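PDB 6IWY: flagellar hook-associated protein 2 from Helicobacter pylori, which caps the tip of the growing flagellar filament, promoting polymerization of flagellin monomers there and preventing their leakage from the distal end. Local coordinates for residues 121-126 / 212-216. Residues are numbered along the deposited sequence; the frame is centred on the assembly and turned at random.
Sequences EDNRVY and DTLHG
Asp212 is met by two side chains of segment 121-126, Arg124 and Tyr126, and tracing it outward shows how. CB lies 3.8 Å from both Arg124 NH1 and Tyr126 OH, loose contacts only. CG comes within 3.6 Å of Arg124 NH2, and OD1 contributes little. OD2 does the binding: it forms a salt bridge with Arg124 NH2 (2.8 Å) and accepts a hydrogen bond from Tyr126 OH (3.1 Å). OD2 lies over a face of the guanidinium rather than at its edge, so with planes 19° apart the carboxylate runs almost parallel to it at another level, not paired side by side. Tyr126 meets OD2 at its ring edge, in plane, and OD2 accepts with its anti lone pair, turned away from OD1. The Tyr126 OH also lies above the guanidinium plane, near the rim, while Asp41 and Lys364 touch the Arg124 side chain.

At the other end of segment 212-216, Glu121 reaches across to Leu214 and Gly216. With CG anti to the backbone N (chi1 -160°) and the chain extended beyond it, the carboxylate lies against the backbone: OE1 is 3.7 Å from Leu214 CA, and OE2 accepts a weak hydrogen bond from Gly216 N (3.4 Å). Asp122 OD1 approaches the His215 ring obliquely, 3.1 Å from NE2, but the angle is too poor for a hydrogen bond, and the carboxylate and ring planes stand 81° apart. Leu214 CD1 lies over the centre of that ring.

Both His215 and Gly216 have positive phi, as the chain leaves strand 209-214 to turn back into strand 219-224. Glu121, Arg124 and Tyr126 thus join the 3-10 turn and the connection into strand 126-127 to the edge strand and turn of an antiparallel beta-hairpin.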
ATOM      1  N   GLU A 121     -11.655 -11.534   2.218  1.00 59.88           N
ATOM      2  CA  GLU A 121     -11.486 -10.288   1.479  1.00 59.43           C
ATOM      3  C   GLU A 121     -10.742  -9.143   2.170  1.00 59.15           C
ATOM      4  O   GLU A 121      -9.930  -8.477   1.539  1.00 57.81           O
ATOM      5  CB  GLU A 121     -12.861  -9.771   1.100  1.00 61.70           C
ATOM      6  CG  GLU A 121     -12.817  -8.795  -0.025  1.00 63.67           C
ATOM      7  CD  GLU A 121     -14.190  -8.397  -0.505  1.00 69.35           C
ATOM      8  OE1 GLU A 121     -14.283  -8.104  -1.709  1.00 72.65           O
ATOM      9  OE2 GLU A 121     -15.155  -8.363   0.303  1.00 73.39           O
ATOM     10  N   ASP A 122     -11.028  -8.892   3.447  1.00 60.94           N
ATOM     11  CA  ASP A 122     -10.349  -7.818   4.196  1.00 60.98           C
ATOM     12  C   ASP A 122      -8.826  -7.989   4.302  1.00 58.64           C
ATOM     13  O   ASP A 122      -8.145  -7.134   4.863  1.00 58.49           O
ATOM     14  CB  ASP A 122     -10.913  -7.712   5.623  1.00 64.01           C
ATOM     15  CG  ASP A 122     -12.324  -7.165   5.667  1.00 68.72           C
ATOM     16  OD1 ASP A 122     -12.873  -6.812   4.589  1.00 72.40           O
ATOM     17  OD2 ASP A 122     -12.884  -7.075   6.792  1.00 73.97           O
ATOM     18  N   ASN A 123      -8.271  -9.081   3.785  1.00 56.99           N
ATOM     19  CA  ASN A 123      -6.824  -9.285   3.913  1.00 55.26           C
ATOM     20  C   ASN A 123      -6.060  -9.148   2.629  1.00 51.89           C
ATOM     21  O   ASN A 123      -4.965  -9.656   2.511  1.00 50.74           O
ATOM     22  CB  ASN A 123      -6.508 -10.625   4.592  1.00 56.37           C
ATOM     23  CG  ASN A 123      -6.862 -10.612   6.061  1.00 59.71           C
ATOM     24  OD1 ASN A 123      -6.063 -10.179   6.895  1.00 61.92           O
ATOM     25  ND2 ASN A 123      -8.073 -11.059   6.384  1.00 60.88           N
ATOM     26  N   ARG A 124      -6.604  -8.432   1.663  1.00 50.92           N
ATOM     27  CA  ARG A 124      -5.825  -8.193   0.458  1.00 48.81           C
ATOM     28  C   ARG A 124      -4.694  -7.297   0.915  1.00 48.28           C
ATOM     29  O   ARG A 124      -4.878  -6.550   1.879  1.00 50.07           O
ATOM     30  CB  ARG A 124      -6.678  -7.599  -0.634  1.00 48.50           C
ATOM     31  CG  ARG A 124      -7.699  -8.607  -1.128  1.00 49.85           C
ATOM     32  CD  ARG A 124      -8.564  -8.062  -2.224  1.00 52.30           C
ATOM     33  NE  ARG A 124      -7.835  -7.902  -3.486  1.00 54.35           N
ATOM     34  CZ  ARG A 124      -8.349  -7.361  -4.593  1.00 58.11           C
ATOM     35  NH1 ARG A 124      -9.608  -6.923  -4.608  1.00 57.54           N
ATOM     36  NH2 ARG A 124      -7.598  -7.275  -5.709  1.00 60.00           N
ATOM     37  N   VAL A 125      -3.507  -7.441   0.326  1.00 46.17           N
ATOM     38  CA  VAL A 125      -2.403  -6.536   0.634  1.00 45.25           C
ATOM     39  C   VAL A 125      -2.240  -5.488  -0.475  1.00 43.90           C
ATOM     40  O   VAL A 125      -2.011  -5.808  -1.614  1.00 43.22           O
ATOM     41  CB  VAL A 125      -1.095  -7.264   0.819  1.00 44.42           C
ATOM     42  CG1 VAL A 125      -0.001  -6.263   1.015  1.00 47.18           C
ATOM     43  CG2 VAL A 125      -1.125  -8.186   2.025  1.00 45.67           C
ATOM     44  N   TYR A 126      -2.362  -4.223  -0.135  1.00 44.34           N
ATOM     45  CA  TYR A 126      -2.249  -3.177  -1.125  1.00 43.82           C
ATOM     46  C   TYR A 126      -0.947  -2.503  -0.848  1.00 43.76           C
ATOM     47  O   TYR A 126      -0.793  -1.929   0.200  1.00 45.75           O
ATOM     48  CB  TYR A 126      -3.405  -2.201  -1.022  1.00 44.78           C
ATOM     49  CG  TYR A 126      -4.691  -2.822  -1.459  1.00 45.46           C
ATOM     50  CD1 TYR A 126      -5.607  -3.305  -0.540  1.00 48.62           C
ATOM     51  CD2 TYR A 126      -4.970  -2.971  -2.792  1.00 45.66           C
ATOM     52  CE1 TYR A 126      -6.793  -3.911  -0.962  1.00 50.38           C
ATOM     53  CE2 TYR A 126      -6.126  -3.564  -3.220  1.00 47.82           C
ATOM     54  CZ  TYR A 126      -7.035  -4.035  -2.304  1.00 50.17           C
ATOM     55  OH  TYR A 126      -8.187  -4.623  -2.770  1.00 54.08           O
ATOM     56  N   ASP A 212     -10.263  -1.290  -7.094  1.00 49.04           N
ATOM     57  CA  ASP A 212     -11.012  -2.496  -6.741  1.00 52.00           C
ATOM     58  C   ASP A 212     -12.279  -2.168  -5.945  1.00 52.66           C
ATOM     59  O   ASP A 212     -12.352  -1.147  -5.274  1.00 51.33           O
ATOM     60  CB  ASP A 212     -10.159  -3.425  -5.851  1.00 53.53           C
ATOM     61  CG  ASP A 212      -8.956  -4.036  -6.570  1.00 54.56           C
ATOM     62  OD1 ASP A 212      -8.940  -4.081  -7.811  1.00 56.08           O
ATOM     63  OD2 ASP A 212      -8.017  -4.484  -5.863  1.00 57.80           O
ATOM     64  N   THR A 213     -13.257  -3.066  -6.006  1.00 54.85           N
ATOM     65  CA  THR A 213     -14.381  -3.033  -5.084  1.00 56.65           C
ATOM     66  C   THR A 213     -14.135  -4.015  -3.938  1.00 58.57           C
ATOM     67  O   THR A 213     -13.481  -5.042  -4.099  1.00 58.90           O
ATOM     68  CB  THR A 213     -15.699  -3.387  -5.763  1.00 58.76           C
ATOM     69  OG1 THR A 213     -15.785  -4.805  -5.923  1.00 62.42           O
ATOM     70  CG2 THR A 213     -15.794  -2.712  -7.126  1.00 57.53           C
ATOM     71  N   LEU A 214     -14.705  -3.692  -2.787  1.00 59.74           N
ATOM     72  CA  LEU A 214     -14.425  -4.410  -1.557  1.00 61.96           C
ATOM     73  C   LEU A 214     -15.633  -4.327  -0.609  1.00 64.11           C
ATOM     74  O   LEU A 214     -16.609  -3.647  -0.908  1.00 64.04           O
ATOM     75  CB  LEU A 214     -13.121  -3.844  -0.990  1.00 60.02           C
ATOM     76  CG  LEU A 214     -12.870  -3.466   0.462  1.00 62.72           C
ATOM     77  CD1 LEU A 214     -12.566  -4.657   1.416  1.00 66.36           C
ATOM     78  CD2 LEU A 214     -11.686  -2.505   0.390  1.00 61.62           C
ATOM     79  N   HIS A 215     -15.581  -5.058   0.500  1.00 66.30           N
ATOM     80  CA  HIS A 215     -16.706  -5.168   1.445  1.00 69.35           C
ATOM     81  C   HIS A 215     -18.016  -5.458   0.722  1.00 70.78           C
ATOM     82  O   HIS A 215     -19.013  -4.792   0.920  1.00 71.30           O
ATOM     83  CB  HIS A 215     -16.833  -3.929   2.332  1.00 68.53           C
ATOM     84  CG  HIS A 215     -15.747  -3.803   3.356  1.00 69.53           C
ATOM     85  ND1 HIS A 215     -14.993  -2.658   3.505  1.00 67.86           N
ATOM     86  CD2 HIS A 215     -15.292  -4.675   4.291  1.00 74.37           C
ATOM     87  CE1 HIS A 215     -14.126  -2.828   4.489  1.00 70.19           C
ATOM     88  NE2 HIS A 215     -14.283  -4.047   4.980  1.00 73.28           N
ATOM     89  N   GLY A 216     -17.977  -6.463  -0.139  1.00 71.65           N
ATOM     90  CA  GLY A 216     -19.155  -6.942  -0.840  1.00 74.26           C
ATOM     91  C   GLY A 216     -19.819  -5.939  -1.760  1.00 72.47           C
ATOM     92  O   GLY A 216     -21.007  -6.068  -2.046  1.00 75.69           O
TER